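PDB 4RK6: glucose-resistance amylase regulator from Weissella paramesenteroides ATCC 33313, which probably acts as a LacI-family DNA-binding transcriptional repressor and binds alpha-D-glucopyranose in its periplasmic-binding-protein-like core. Local coordinates for residues E27-L32 / Y41-T46; K84-Q89 / E101-V106; Q89-S94 / Q253-S258; M113-V118 / T154-A159. One frame throughout, in Å; residues are numbered along the deposited sequence. Where two conformers were deposited one is given.

How the contacts relate
Contacts 1, 2 and 3 gather in one lobe of the molecule, and contact 4 lies far from them, its centre about 34 to 35 Å from each of theirs. The first three all reach one stretch of mixed sheet, in which strands 42-48, 12-18, 69-72, 91-95 and 104-108 run parallel in that order. Contacts 2 and 3 are the nearest pair, about 8 Å between centres: they share Gln-89, alternate along the chain and are joined through neighbouring strands 91-95 and 104-108. Contact 1 touches contact 3 through Tyr-41. Contact 4 joins helix 110-123, which follows strand 104-108, to the C-terminal end of helix 144-155. The glucose pocket draws on residues from Thr-22 to Gln-242, consistent with the two-lobed sugar-binding fold of LacI relatives.

Contact 1. Residues E27-L32 / Y41-T46; sequences EIIKGL and YELLIT
Ile-29 turns CG1 anti to its carbonyl carbon (chi1 -73°) and carries the chain on extended, which aims CD1 from the helix at the strand; Ile-45 answers from the other side with its own CD1. These two side chains meet tip to tip, Ile-29 CD1 lying 3.9 Å from Ile-45 CD1. The shaft of Ile-29 is also touched, since its CG1 is 4.1 Å from the same Ile-45 CD1. Leu-43, whose CG stands anti to the backbone N (chi1 -176°), slants across the other branch of Ile-29 and brings CD2 to 4.2 Å from Ile-29 CG2. That same methyl reaches a turn further along the helix, with Leu-43 CD2 4.3 Å from Leu-32 CB. Four buried aliphatic side chains thus make the whole contact, and no hydrogen bond crosses it. Two polar pairs form within single segments: Glu-42 OE2 takes the N-H of Leu-43 from above its carboxylate plane at 3.1 Å, and on the helix Lys-30 NZ lies 3.6 Å from Glu-27 OE2 in a salt bridge. Helix and strand run nearly antiparallel, 157° between short axes that approach to 10.5 Å, as expected inside a beta-alpha-beta crossover: strand 12-18, helix 24-39 and strand 42-48 form the unit. Leu-32 and Leu-43 both also pack on Val-15 of the first strand. Strand 42-48 is an edge strand of the sheet within the chain, and here the second subunit joins: Ile-45 packs on Ile-45 of that subunit and forms backbone hydrogen bonds with it, while Ile-29 touches its Tyr-47.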
loop_
_atom_site.group_PDB
_atom_site.type_symbol
_atom_site.label_atom_id
_atom_site.label_comp_id
_atom_site.label_asym_id
_atom_site.label_seq_id
_atom_site.Cartn_x
_atom_site.Cartn_y
_atom_site.Cartn_z
ATOM N N GLU A 27 -4.197 -4.781 -5.859
ATOM C CA GLU A 27 -5.351 -5.700 -5.905
ATOM C C GLU A 27 -5.737 -6.049 -7.343
ATOM O O GLU A 27 -6.066 -7.198 -7.659
ATOM C CB GLU A 27 -6.547 -5.104 -5.174
ATOM C CG GLU A 27 -6.413 -5.114 -3.660
ATOM C CD GLU A 27 -6.649 -6.494 -3.080
ATOM O OE1 GLU A 27 -7.828 -6.915 -2.967
ATOM O OE2 GLU A 27 -5.648 -7.155 -2.747
ATOM N N ILE A 28 -5.703 -5.053 -8.219
ATOM C CA ILE A 28 -5.916 -5.323 -9.643
ATOM C C ILE A 28 -4.822 -6.253 -10.150
ATOM O O ILE A 28 -5.106 -7.226 -10.843
ATOM C CB ILE A 28 -5.995 -4.024 -10.471
ATOM C CG1 ILE A 28 -7.315 -3.311 -10.199
ATOM C CG2 ILE A 28 -5.835 -4.321 -11.966
ATOM C CD1 ILE A 28 -7.461 -1.988 -10.901
ATOM N N ILE A 29 -3.572 -5.989 -9.774
ATOM C CA ILE A 29 -2.445 -6.773 -10.244
ATOM C C ILE A 29 -2.551 -8.235 -9.781
ATOM O O ILE A 29 -2.201 -9.161 -10.535
ATOM C CB ILE A 29 -1.105 -6.132 -9.826
ATOM C CG1 ILE A 29 -0.862 -4.883 -10.682
ATOM C CG2 ILE A 29 0.059 -7.100 -10.000
ATOM C CD1 ILE A 29 0.291 -4.013 -10.228
ATOM N N LYS A 30 -3.078 -8.436 -8.574
ATOM C CA LYS A 30 -3.299 -9.791 -8.063
ATOM C C LYS A 30 -4.224 -10.571 -8.987
ATOM O O LYS A 30 -3.960 -11.733 -9.286
ATOM C CB LYS A 30 -3.827 -9.757 -6.624
ATOM C CG LYS A 30 -2.689 -9.703 -5.610
ATOM C CD LYS A 30 -3.094 -9.105 -4.271
ATOM C CE LYS A 30 -1.860 -8.771 -3.443
ATOM N NZ LYS A 30 -2.192 -8.005 -2.212
ATOM N N GLY A 31 -5.274 -9.915 -9.471
ATOM C CA GLY A 31 -6.216 -10.537 -10.403
ATOM C C GLY A 31 -5.604 -10.811 -11.765
ATOM O O GLY A 31 -5.770 -11.905 -12.337
ATOM N N LEU A 32 -4.931 -9.807 -12.313
ATOM C CA LEU A 32 -4.209 -9.956 -13.588
ATOM C C LEU A 32 -3.248 -11.126 -13.540
ATOM O O LEU A 32 -3.201 -11.956 -14.442
ATOM C CB LEU A 32 -3.389 -8.714 -13.894
ATOM C CG LEU A 32 -4.110 -7.521 -14.470
ATOM C CD1 LEU A 32 -3.090 -6.414 -14.541
ATOM C CD2 LEU A 32 -4.658 -7.837 -15.868
ATOM N N TYR A 41 1.197 -16.742 -19.582
ATOM C CA TYR A 41 1.760 -15.421 -19.854
ATOM C C TYR A 41 2.543 -14.964 -18.644
ATOM O O TYR A 41 2.320 -15.419 -17.522
ATOM C CB TYR A 41 0.662 -14.377 -20.098
ATOM C CG TYR A 41 0.176 -14.312 -21.515
ATOM C CD1 TYR A 41 -0.744 -15.233 -21.994
ATOM C CD2 TYR A 41 0.639 -13.334 -22.379
ATOM C CE1 TYR A 41 -1.192 -15.176 -23.306
ATOM C CE2 TYR A 41 0.193 -13.262 -23.684
ATOM C CZ TYR A 41 -0.713 -14.194 -24.141
ATOM O OH TYR A 41 -1.163 -14.144 -25.428
ATOM N N GLU A 42 3.455 -14.054 -18.898
ATOM C CA GLU A 42 4.159 -13.359 -17.848
ATOM C C GLU A 42 3.722 -11.902 -17.842
ATOM O O GLU A 42 3.279 -11.381 -18.851
ATOM C CB GLU A 42 5.673 -13.498 -18.017
ATOM C CG GLU A 42 6.252 -14.562 -17.090
ATOM C CD GLU A 42 5.843 -14.333 -15.642
ATOM O OE1 GLU A 42 5.457 -15.317 -14.968
ATOM O OE2 GLU A 42 5.869 -13.156 -15.198
ATOM N N LEU A 43 3.833 -11.294 -16.674
ATOM C CA LEU A 43 3.333 -9.951 -16.422
ATOM C C LEU A 43 4.497 -8.980 -16.180
ATOM O O LEU A 43 5.303 -9.188 -15.293
ATOM C CB LEU A 43 2.431 -10.023 -15.209
ATOM C CG LEU A 43 1.699 -8.764 -14.798
ATOM C CD1 LEU A 43 0.827 -8.286 -15.958
ATOM C CD2 LEU A 43 0.874 -9.075 -13.563
ATOM N N LEU A 44 4.602 -7.940 -16.996
ATOM C CA LEU A 44 5.605 -6.867 -16.796
ATOM C C LEU A 44 4.878 -5.675 -16.206
ATOM O O LEU A 44 3.857 -5.245 -16.758
ATOM C CB LEU A 44 6.225 -6.446 -18.119
ATOM C CG LEU A 44 7.534 -7.085 -18.573
ATOM C CD1 LEU A 44 7.546 -8.593 -18.354
ATOM C CD2 LEU A 44 7.769 -6.726 -20.035
ATOM N N ILE A 45 5.392 -5.128 -15.112
ATOM C CA ILE A 45 4.804 -3.957 -14.496
ATOM C C ILE A 45 5.754 -2.767 -14.694
ATOM O O ILE A 45 6.964 -2.873 -14.460
ATOM C CB ILE A 45 4.557 -4.174 -12.994
ATOM C CG1 ILE A 45 3.731 -5.440 -12.740
ATOM C CG2 ILE A 45 3.919 -2.951 -12.373
ATOM C CD1 ILE A 45 2.313 -5.379 -13.252
ATOM N N THR A 46 5.192 -1.649 -15.144
ATOM C CA THR A 46 5.959 -0.452 -15.402
ATOM C C THR A 46 5.199 0.703 -14.747
ATOM O O THR A 46 3.976 0.667 -14.626
ATOM C CB THR A 46 6.145 -0.203 -16.929
ATOM O OG1 THR A 46 4.866 -0.008 -17.550
ATOM C CG2 THR A 46 6.867 -1.362 -17.595
#

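Contact 2. Residues K84-Q89 / E101-V106; sequences KLLEEQ and EQISAV
Leu-86 makes the apolar part of this contact with a single methyl, CD1, which meets both Ile-103 and Gln-102. It lies 4.1 Å from Ile-103 CG2, the two side chains crossing at about a right angle. Ile-103 has CG1 in the crowded position between its backbone N and carbonyl carbon (chi1 70°), and this leaves CG2 as the branch that faces the helix. The other neighbour of Leu-86 CD1 is the CB of Gln-102, also at 4.1 Å, so the leucine touches only the aliphatic root of the glutamine. Ile-103 is buried and Gln-102 exposed, so the partly exposed Leu-86 spans from the interior to the surface.

Among polar interactions, none bridges the two segments directly. The amide of Gln-102 goes instead to the helix just ahead of residue 84, its NE2 hydrogen-bonding Asp-83 OD1, so that a polar link runs beside the apolar one. Backbone bonds end the helix in a Schellman motif: Gln-89, at positive phi, is its C-prime residue, with Gln-89 N bound to Leu-86 O at 3.0 Å and Ile-90 N to Leu-85 O.

Helix 79-87 leads through this turn into strand 91-95, whose Val-92 touches Leu-86 and Ile-103 alike. Strand 104-108 then pairs alongside, Ser-104 and Val-106 both bonding Ser-94, while Leu-85 faces Phe-59 of helix 52-64.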
loop_
_atom_site.group_PDB
_atom_site.type_symbol
_atom_site.label_atom_id
_atom_site.label_comp_id
_atom_site.label_asym_id
_atom_site.label_seq_id
_atom_site.Cartn_x
_atom_site.Cartn_y
_atom_site.Cartn_z
ATOM N N LYS A 84 -0.121 4.579 -30.601
ATOM C CA LYS A 84 1.093 3.883 -31.035
ATOM C C LYS A 84 1.047 2.380 -30.708
ATOM O O LYS A 84 1.469 1.545 -31.515
ATOM C CB LYS A 84 2.352 4.547 -30.451
ATOM C CG LYS A 84 2.743 5.837 -31.185
ATOM C CD LYS A 84 4.029 6.415 -30.602
ATOM C CE LYS A 84 4.820 7.248 -31.597
ATOM N NZ LYS A 84 5.254 6.454 -32.777
ATOM N N LEU A 85 0.489 2.029 -29.565
ATOM C CA LEU A 85 0.397 0.602 -29.200
ATOM C C LEU A 85 -0.583 -0.119 -30.101
ATOM O O LEU A 85 -0.261 -1.153 -30.678
ATOM C CB LEU A 85 0.017 0.420 -27.724
ATOM C CG LEU A 85 1.099 0.875 -26.744
ATOM C CD1 LEU A 85 0.480 1.054 -25.379
ATOM C CD2 LEU A 85 2.262 -0.103 -26.682
ATOM N N LEU A 86 -1.767 0.455 -30.295
ATOM C CA LEU A 86 -2.741 -0.163 -31.188
ATOM C C LEU A 86 -2.177 -0.332 -32.593
ATOM O O LEU A 86 -2.431 -1.330 -33.251
ATOM C CB LEU A 86 -4.022 0.660 -31.243
ATOM C CG LEU A 86 -4.887 0.754 -29.984
ATOM C CD1 LEU A 86 -5.974 1.804 -30.184
ATOM C CD2 LEU A 86 -5.523 -0.587 -29.639
ATOM N N GLU A 87 -1.396 0.653 -33.032
ATOM C CA GLU A 87 -0.816 0.645 -34.370
ATOM C C GLU A 87 0.307 -0.385 -34.509
ATOM O O GLU A 87 0.676 -0.731 -35.625
ATOM C CB GLU A 87 -0.355 2.053 -34.748
ATOM C CG GLU A 87 -1.527 3.026 -34.868
ATOM C CD GLU A 87 -1.122 4.480 -34.967
ATOM O OE1 GLU A 87 0.081 4.752 -35.196
ATOM O OE2 GLU A 87 -2.007 5.344 -34.808
ATOM N N GLU A 88 0.815 -0.894 -33.383
ATOM C CA GLU A 88 1.771 -2.023 -33.387
ATOM C C GLU A 88 1.062 -3.371 -33.212
ATOM O O GLU A 88 1.711 -4.391 -32.993
ATOM C CB GLU A 88 2.826 -1.863 -32.275
ATOM C CG GLU A 88 3.691 -0.620 -32.369
ATOM C CD GLU A 88 4.733 -0.669 -33.472
ATOM O OE1 GLU A 88 5.257 0.409 -33.824
ATOM O OE2 GLU A 88 5.039 -1.767 -33.988
ATOM N N GLN A 89 -0.267 -3.369 -33.317
ATOM C CA GLN A 89 -1.107 -4.564 -33.161
ATOM C C GLN A 89 -1.025 -5.155 -31.730
ATOM O O GLN A 89 -1.142 -6.357 -31.530
ATOM C CB GLN A 89 -0.787 -5.620 -34.241
ATOM C CG GLN A 89 -1.133 -5.183 -35.665
ATOM C CD GLN A 89 -0.133 -4.194 -36.249
ATOM O OE1 GLN A 89 1.073 -4.454 -36.269
ATOM N NE2 GLN A 89 -0.630 -3.051 -36.726
ATOM N N GLU A 101 -12.515 5.732 -26.461
ATOM C CA GLU A 101 -13.534 5.078 -27.278
ATOM C C GLU A 101 -13.000 3.961 -28.197
ATOM O O GLU A 101 -13.755 3.082 -28.631
ATOM C CB GLU A 101 -14.283 6.144 -28.111
ATOM C CG GLU A 101 -13.430 6.935 -29.111
ATOM C CD GLU A 101 -12.472 7.954 -28.486
ATOM O OE1 GLU A 101 -11.514 8.370 -29.170
ATOM O OE2 GLU A 101 -12.655 8.348 -27.313
ATOM N N GLN A 102 -11.694 3.993 -28.459
ATOM C CA GLN A 102 -11.027 3.029 -29.310
ATOM C C GLN A 102 -10.778 1.685 -28.636
ATOM O O GLN A 102 -10.443 0.721 -29.316
ATOM C CB GLN A 102 -9.658 3.563 -29.749
ATOM C CG GLN A 102 -9.662 4.841 -30.575
ATOM C CD GLN A 102 -8.283 5.476 -30.591
ATOM O OE1 GLN A 102 -7.770 5.885 -29.549
ATOM N NE2 GLN A 102 -7.663 5.513 -31.752
ATOM N N ILE A 103 -10.900 1.631 -27.307
ATOM C CA ILE A 103 -10.483 0.446 -26.566
ATOM C C ILE A 103 -11.536 -0.066 -25.594
ATOM O O ILE A 103 -12.425 0.663 -25.207
ATOM C CB ILE A 103 -9.172 0.703 -25.789
ATOM C CG1 ILE A 103 -9.354 1.650 -24.608
ATOM C CG2 ILE A 103 -8.069 1.174 -26.730
ATOM C CD1 ILE A 103 -8.076 1.790 -23.797
ATOM N N SER A 104 -11.413 -1.324 -25.206
ATOM C CA SER A 104 -12.316 -1.894 -24.213
ATOM C C SER A 104 -11.890 -1.494 -22.801
ATOM O O SER A 104 -10.755 -1.099 -22.559
ATOM C CB SER A 104 -12.365 -3.419 -24.314
ATOM O OG SER A 104 -12.942 -3.818 -25.545
ATOM N N ALA A 105 -12.827 -1.603 -21.875
ATOM C CA ALA A 105 -12.572 -1.188 -20.495
ATOM C C ALA A 105 -13.267 -2.141 -19.571
ATOM O O ALA A 105 -14.359 -2.581 -19.863
ATOM C CB ALA A 105 -13.084 0.215 -20.242
ATOM N N VAL A 106 -12.656 -2.388 -18.422
ATOM C CA VAL A 106 -13.319 -3.137 -17.363
ATOM C C VAL A 106 -13.285 -2.271 -16.107
ATOM O O VAL A 106 -12.200 -1.785 -15.711
ATOM C CB VAL A 106 -12.602 -4.469 -17.075
ATOM C CG1 VAL A 106 -13.387 -5.237 -16.015
ATOM C CG2 VAL A 106 -12.459 -5.287 -18.358
#

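Contact 3. Residues Q89-S94 / Q253-S258; sequences QISVIS and QLFLDS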
loop_
_atom_site.group_PDB
_atom_site.type_symbol
_atom_site.label_atom_id
_atom_site.label_comp_id
_atom_site.label_asym_id
_atom_site.label_seq_id
_atom_site.Cartn_x
_atom_site.Cartn_y
_atom_site.Cartn_z
ATOM N N GLN A 89 -0.267 -3.369 -33.317
ATOM C CA GLN A 89 -1.107 -4.564 -33.161
ATOM C C GLN A 89 -1.025 -5.155 -31.730
ATOM O O GLN A 89 -1.142 -6.357 -31.530
ATOM C CB GLN A 89 -0.787 -5.620 -34.241
ATOM C CG GLN A 89 -1.133 -5.183 -35.665
ATOM C CD GLN A 89 -0.133 -4.194 -36.249
ATOM O OE1 GLN A 89 1.073 -4.454 -36.269
ATOM N NE2 GLN A 89 -0.630 -3.051 -36.726
ATOM N N ILE A 90 -0.831 -4.280 -30.756
ATOM C CA ILE A 90 -0.862 -4.640 -29.331
ATOM C C ILE A 90 -2.234 -4.258 -28.792
ATOM O O ILE A 90 -2.734 -3.169 -29.066
ATOM C CB ILE A 90 0.259 -3.907 -28.582
ATOM C CG1 ILE A 90 1.617 -4.356 -29.132
ATOM C CG2 ILE A 90 0.156 -4.130 -27.073
ATOM C CD1 ILE A 90 2.781 -3.583 -28.564
ATOM N N SER A 91 -2.867 -5.169 -28.057
ATOM C CA SER A 91 -4.144 -4.897 -27.440
ATOM C C SER A 91 -3.981 -3.940 -26.288
ATOM O O SER A 91 -3.028 -4.036 -25.519
ATOM C CB SER A 91 -4.785 -6.186 -26.920
ATOM O OG SER A 91 -5.210 -6.977 -28.006
ATOM N N VAL A 92 -4.914 -3.016 -26.171
ATOM C CA VAL A 92 -4.884 -2.051 -25.085
ATOM C C VAL A 92 -6.235 -2.107 -24.433
ATOM O O VAL A 92 -7.248 -2.006 -25.116
ATOM C CB VAL A 92 -4.582 -0.619 -25.579
ATOM C CG1 VAL A 92 -4.536 0.343 -24.419
ATOM C CG2 VAL A 92 -3.272 -0.574 -26.350
ATOM N N ILE A 93 -6.248 -2.294 -23.116
ATOM C CA ILE A 93 -7.463 -2.378 -22.353
ATOM C C ILE A 93 -7.294 -1.509 -21.113
ATOM O O ILE A 93 -6.250 -1.553 -20.491
ATOM C CB ILE A 93 -7.766 -3.835 -21.964
ATOM C CG1 ILE A 93 -8.073 -4.651 -23.222
ATOM C CG2 ILE A 93 -8.924 -3.900 -20.981
ATOM C CD1 ILE A 93 -8.049 -6.142 -23.009
ATOM N N SER A 94 -8.299 -0.710 -20.788
ATOM C CA SER A 94 -8.224 0.142 -19.591
ATOM C C SER A 94 -9.058 -0.415 -18.438
ATOM O O SER A 94 -10.087 -1.066 -18.638
ATOM C CB SER A 94 -8.572 1.601 -19.904
ATOM O OG SER A 94 -9.903 1.754 -20.326
ATOM N N GLN A 253 -9.007 -11.821 -19.188
ATOM C CA GLN A 253 -9.865 -12.772 -19.926
ATOM C C GLN A 253 -10.387 -12.192 -21.238
ATOM O O GLN A 253 -10.517 -12.895 -22.242
ATOM C CB GLN A 253 -11.052 -13.234 -19.082
ATOM C CG GLN A 253 -11.645 -14.530 -19.603
ATOM C CD GLN A 253 -10.642 -15.656 -19.536
ATOM O OE1 GLN A 253 -9.961 -15.843 -18.511
ATOM N NE2 GLN A 253 -10.525 -16.414 -20.618
ATOM N N LEU A 254 -10.729 -10.911 -21.215
ATOM C CA LEU A 254 -11.140 -10.216 -22.418
ATOM C C LEU A 254 -10.054 -10.312 -23.487
ATOM O O LEU A 254 -10.341 -10.629 -24.654
ATOM C CB LEU A 254 -11.475 -8.762 -22.091
ATOM C CG LEU A 254 -12.156 -7.922 -23.160
ATOM C CD1 LEU A 254 -13.516 -8.517 -23.478
ATOM C CD2 LEU A 254 -12.302 -6.496 -22.651
ATOM N N PHE A 255 -8.802 -10.102 -23.089
ATOM C CA PHE A 255 -7.691 -10.196 -24.029
ATOM C C PHE A 255 -7.546 -11.622 -24.543
ATOM O O PHE A 255 -7.411 -11.853 -25.769
ATOM C CB PHE A 255 -6.378 -9.707 -23.393
ATOM C CG PHE A 255 -5.151 -10.062 -24.188
ATOM C CD1 PHE A 255 -4.938 -9.507 -25.442
ATOM C CD2 PHE A 255 -4.221 -10.959 -23.699
ATOM C CE1 PHE A 255 -3.830 -9.845 -26.202
ATOM C CE2 PHE A 255 -3.094 -11.290 -24.441
ATOM C CZ PHE A 255 -2.894 -10.739 -25.692
ATOM N N LEU A 256 -7.566 -12.580 -23.625
ATOM C CA LEU A 256 -7.419 -13.989 -24.010
ATOM C C LEU A 256 -8.538 -14.455 -24.959
ATOM O O LEU A 256 -8.298 -15.265 -25.849
ATOM C CB LEU A 256 -7.365 -14.892 -22.787
ATOM C CG LEU A 256 -6.112 -14.725 -21.919
ATOM C CD1 LEU A 256 -6.294 -15.441 -20.594
ATOM C CD2 LEU A 256 -4.871 -15.195 -22.660
ATOM N N ASP A 257 -9.743 -13.932 -24.762
ATOM C CA ASP A 257 -10.923 -14.381 -25.505
ATOM C C ASP A 257 -11.088 -13.680 -26.849
ATOM O O ASP A 257 -11.893 -14.122 -27.662
ATOM C CB ASP A 257 -12.181 -14.153 -24.682
ATOM C CG ASP A 257 -12.305 -15.106 -23.512
ATOM O OD1 ASP A 257 -11.530 -16.065 -23.406
ATOM O OD2 ASP A 257 -13.227 -14.883 -22.692
ATOM N N SER A 258 -10.329 -12.604 -27.073
ATOM C CA SER A 258 -10.476 -11.750 -28.256
ATOM C C SER A 258 -9.739 -12.342 -29.466
ATOM O O SER A 258 -8.963 -13.289 -29.325
ATOM C CB SER A 258 -9.900 -10.361 -27.961
ATOM O OG SER A 258 -8.470 -10.418 -27.846
HETATM O O HOH W 1 -8.130 -7.325 -26.962
#
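Ile-93, Phe-255 and Ser-91 carry most of this interface between strand and helix. The isoleucine points toward the helix and reaches its backbone: CD1 lies 4.0 Å from Phe-255 CB and just as close to its amide nitrogen, and the two side chains cross at about a right angle. A looser touch joins Ile-93 CD1 to Leu-254 CD2 at 4.3 Å, so the methyl rests over two successive residues of the helix.

Phe-255 has CG anti to its backbone N (chi1 167°), which swings the ring along the strand to Ser-91, two residues before Ile-93. There the serine hydroxyl sits at the ring edge, near its plane, with Ser-91 OG 3.6 Å from Phe-255 CD1; Ser-91 CB lies equally near that carbon.

The hydroxyl of Ser-91 is also tied to the helix terminus by water. One water molecule stands 3.1 Å from Ser-91 OG and donates to Ser-258 OG at 3.2 Å. Ser-258 in turn gives its OG proton to Phe-255 O at 2.7 Å, and its backbone N reaches the same carbonyl from the same face. Two bonds from one residue thus hold this last-turn oxygen, and the chain of contacts runs from strand to water to helix end.

The short axes of strand residues 91-94 and helix residues 253-257 run nearly antiparallel, 152° apart. Beside them strand 69-72 offers Ala-69 to both Ser-91 and Phe-255, strand 104-108 sets Ser-104 against Leu-254, and Tyr-41, in the turn between helix 24-39 and strand 42-48, packs on Phe-255 and Leu-256.

Contact 4. Residues M113-V118 / T154-A159; sequences MMNSIV and TDHNLA
His-156 meets two side chains of helix 110-123 with its imidazole, Val-118 over one face and Asn-115 at the edge. The valine contact is a CH-pi interaction: Val-118 CG1 stands 4.2 Å from the ring centroid of His-156, 26° off the ring normal, and leans to the ND1 and CE1 side. With CG1 anti to its backbone N (chi1 167°), Val-118 presents that methyl and not CG2 to the ring. Asn-115 comes to the rim instead, its OD1 in the ring plane and 3.4 Å from His-156 CE1; amide and ring planes are turned 41° apart. Water links the next pair, donating to Asn-115 OD1 at 2.8 Å and to Asp-155 OD2 at 3.0 Å. His-156 itself follows the last turn of helix 144-155, which closes in a Schellman motif with Asn-157 as C-prime.

Ring rotation is fixed from both nitrogens, ND1 bonding Ser-152 O in the last turn of helix 144-155, just before it, and NE2 bonding Asp-119 OD1 of helix 110-123. Asn-115 OD1 also hydrogen-bonds Ser-152 OG, while Asp-155 OD2 has a salt bridge to Lys-151. With oxygen acceptors at both nitrogens and a third oxygen facing CE1, the imidazole is probably polarised towards positive charge, and a doubly protonated ring would suit these neighbours.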
loop_
_atom_site.group_PDB
_atom_site.type_symbol
_atom_site.label_atom_id
_atom_site.label_comp_id
_atom_site.label_asym_id
_atom_site.label_seq_id
_atom_site.Cartn_x
_atom_site.Cartn_y
_atom_site.Cartn_z
HETATM N N MSE A 113 -22.266 3.138 -8.333
HETATM C CA MSE A 113 -21.563 3.245 -7.028
HETATM C C MSE A 113 -22.019 4.467 -6.314
HETATM O O MSE A 113 -22.488 4.398 -5.165
HETATM C CB MSE A 113 -20.045 3.324 -7.156
HETATM C CG MSE A 113 -19.436 1.994 -7.577
HETATM SE SE MSE A 113 -17.505 2.027 -7.209
HETATM C CE MSE A 113 -16.974 3.151 -8.751
HETATM N N MSE A 114 -21.928 5.609 -6.989
HETATM C CA MSE A 114 -22.259 6.884 -6.347
HETATM C C MSE A 114 -23.704 6.966 -5.966
HETATM O O MSE A 114 -24.053 7.419 -4.873
HETATM C CB MSE A 114 -21.933 8.058 -7.251
HETATM C CG MSE A 114 -22.214 9.396 -6.582
HETATM SE SE MSE A 114 -20.962 9.717 -5.086
HETATM C CE MSE A 114 -19.342 9.779 -6.164
ATOM N N ASN A 115 -24.574 6.553 -6.871
ATOM C CA ASN A 115 -25.982 6.588 -6.597
ATOM C C ASN A 115 -26.391 5.670 -5.428
ATOM O O ASN A 115 -27.247 6.039 -4.639
ATOM C CB ASN A 115 -26.759 6.259 -7.853
ATOM C CG ASN A 115 -28.205 6.585 -7.714
ATOM O OD1 ASN A 115 -28.573 7.746 -7.524
ATOM N ND2 ASN A 115 -29.049 5.558 -7.763
ATOM N N SER A 116 -25.749 4.517 -5.286
ATOM C CA SER A 116 -26.018 3.634 -4.152
ATOM C C SER A 116 -25.667 4.328 -2.833
ATOM O O SER A 116 -26.335 4.165 -1.851
ATOM C CB SER A 116 -25.279 2.294 -4.283
ATOM O OG SER A 116 -23.891 2.400 -3.991
ATOM N N ILE A 117 -24.607 5.116 -2.822
ATOM C CA ILE A 117 -24.181 5.750 -1.576
ATOM C C ILE A 117 -25.139 6.876 -1.210
ATOM O O ILE A 117 -25.547 7.000 -0.082
ATOM C CB ILE A 117 -22.744 6.311 -1.677
ATOM C CG1 ILE A 117 -21.746 5.175 -1.943
ATOM C CG2 ILE A 117 -22.405 7.096 -0.421
ATOM C CD1 ILE A 117 -20.365 5.664 -2.334
ATOM N N VAL A 118 -25.493 7.696 -2.196
ATOM C CA VAL A 118 -26.398 8.806 -1.970
ATOM C C VAL A 118 -27.756 8.270 -1.537
ATOM O O VAL A 118 -28.357 8.773 -0.599
ATOM C CB VAL A 118 -26.515 9.661 -3.249
ATOM C CG1 VAL A 118 -27.679 10.636 -3.142
ATOM C CG2 VAL A 118 -25.232 10.401 -3.513
ATOM N N THR A 154 -29.243 15.684 -7.225
ATOM C CA THR A 154 -30.350 16.375 -7.892
ATOM C C THR A 154 -31.451 15.402 -8.358
ATOM O O THR A 154 -32.625 15.758 -8.278
ATOM C CB THR A 154 -29.851 17.292 -9.028
ATOM O OG1 THR A 154 -29.137 16.537 -9.999
ATOM C CG2 THR A 154 -28.932 18.360 -8.498
ATOM N N ASP A 155 -31.096 14.175 -8.778
ATOM C CA ASP A 155 -32.096 13.111 -9.081
ATOM C C ASP A 155 -32.993 12.802 -7.869
ATOM O O ASP A 155 -34.139 12.385 -8.023
ATOM C CB ASP A 155 -31.427 11.793 -9.490
ATOM C CG ASP A 155 -30.848 11.798 -10.909
ATOM O OD1 ASP A 155 -31.156 12.666 -11.739
ATOM O OD2 ASP A 155 -30.065 10.877 -11.202
ATOM N N HIS A 156 -32.448 12.982 -6.666
ATOM C CA HIS A 156 -33.161 12.767 -5.398
ATOM C C HIS A 156 -33.867 14.037 -4.886
ATOM O O HIS A 156 -34.289 14.107 -3.721
ATOM C CB HIS A 156 -32.168 12.253 -4.326
ATOM C CG HIS A 156 -31.812 10.804 -4.464
ATOM N ND1 HIS A 156 -30.828 10.349 -5.319
ATOM C CD2 HIS A 156 -32.302 9.708 -3.836
ATOM C CE1 HIS A 156 -30.731 9.033 -5.215
ATOM N NE2 HIS A 156 -31.620 8.620 -4.327
ATOM N N ASN A 157 -33.991 15.032 -5.761
ATOM C CA ASN A 157 -34.677 16.287 -5.461
ATOM C C ASN A 157 -34.032 17.114 -4.366
ATOM O O ASN A 157 -34.697 17.866 -3.670
ATOM C CB ASN A 157 -36.162 16.037 -5.164
ATOM C CG ASN A 157 -36.846 15.303 -6.295
ATOM O OD1 ASN A 157 -36.638 15.621 -7.473
ATOM N ND2 ASN A 157 -37.644 14.300 -5.953
ATOM N N LEU A 158 -32.714 17.014 -4.252
ATOM C CA LEU A 158 -31.970 17.934 -3.399
ATOM C C LEU A 158 -31.408 19.041 -4.273
ATOM O O LEU A 158 -31.409 18.945 -5.501
ATOM C CB LEU A 158 -30.867 17.192 -2.624
ATOM C CG LEU A 158 -31.427 16.107 -1.697
ATOM C CD1 LEU A 158 -30.288 15.409 -0.948
ATOM C CD2 LEU A 158 -32.463 16.658 -0.721
ATOM N N ALA A 159 -30.937 20.094 -3.631
ATOM C CA ALA A 159 -30.586 21.319 -4.327
ATOM C C ALA A 159 -29.123 21.634 -4.129
ATOM O O ALA A 159 -28.448 21.041 -3.276
ATOM C CB ALA A 159 -31.453 22.460 -3.814
HETATM O O HOH W 2 -30.554 8.582 -9.278
#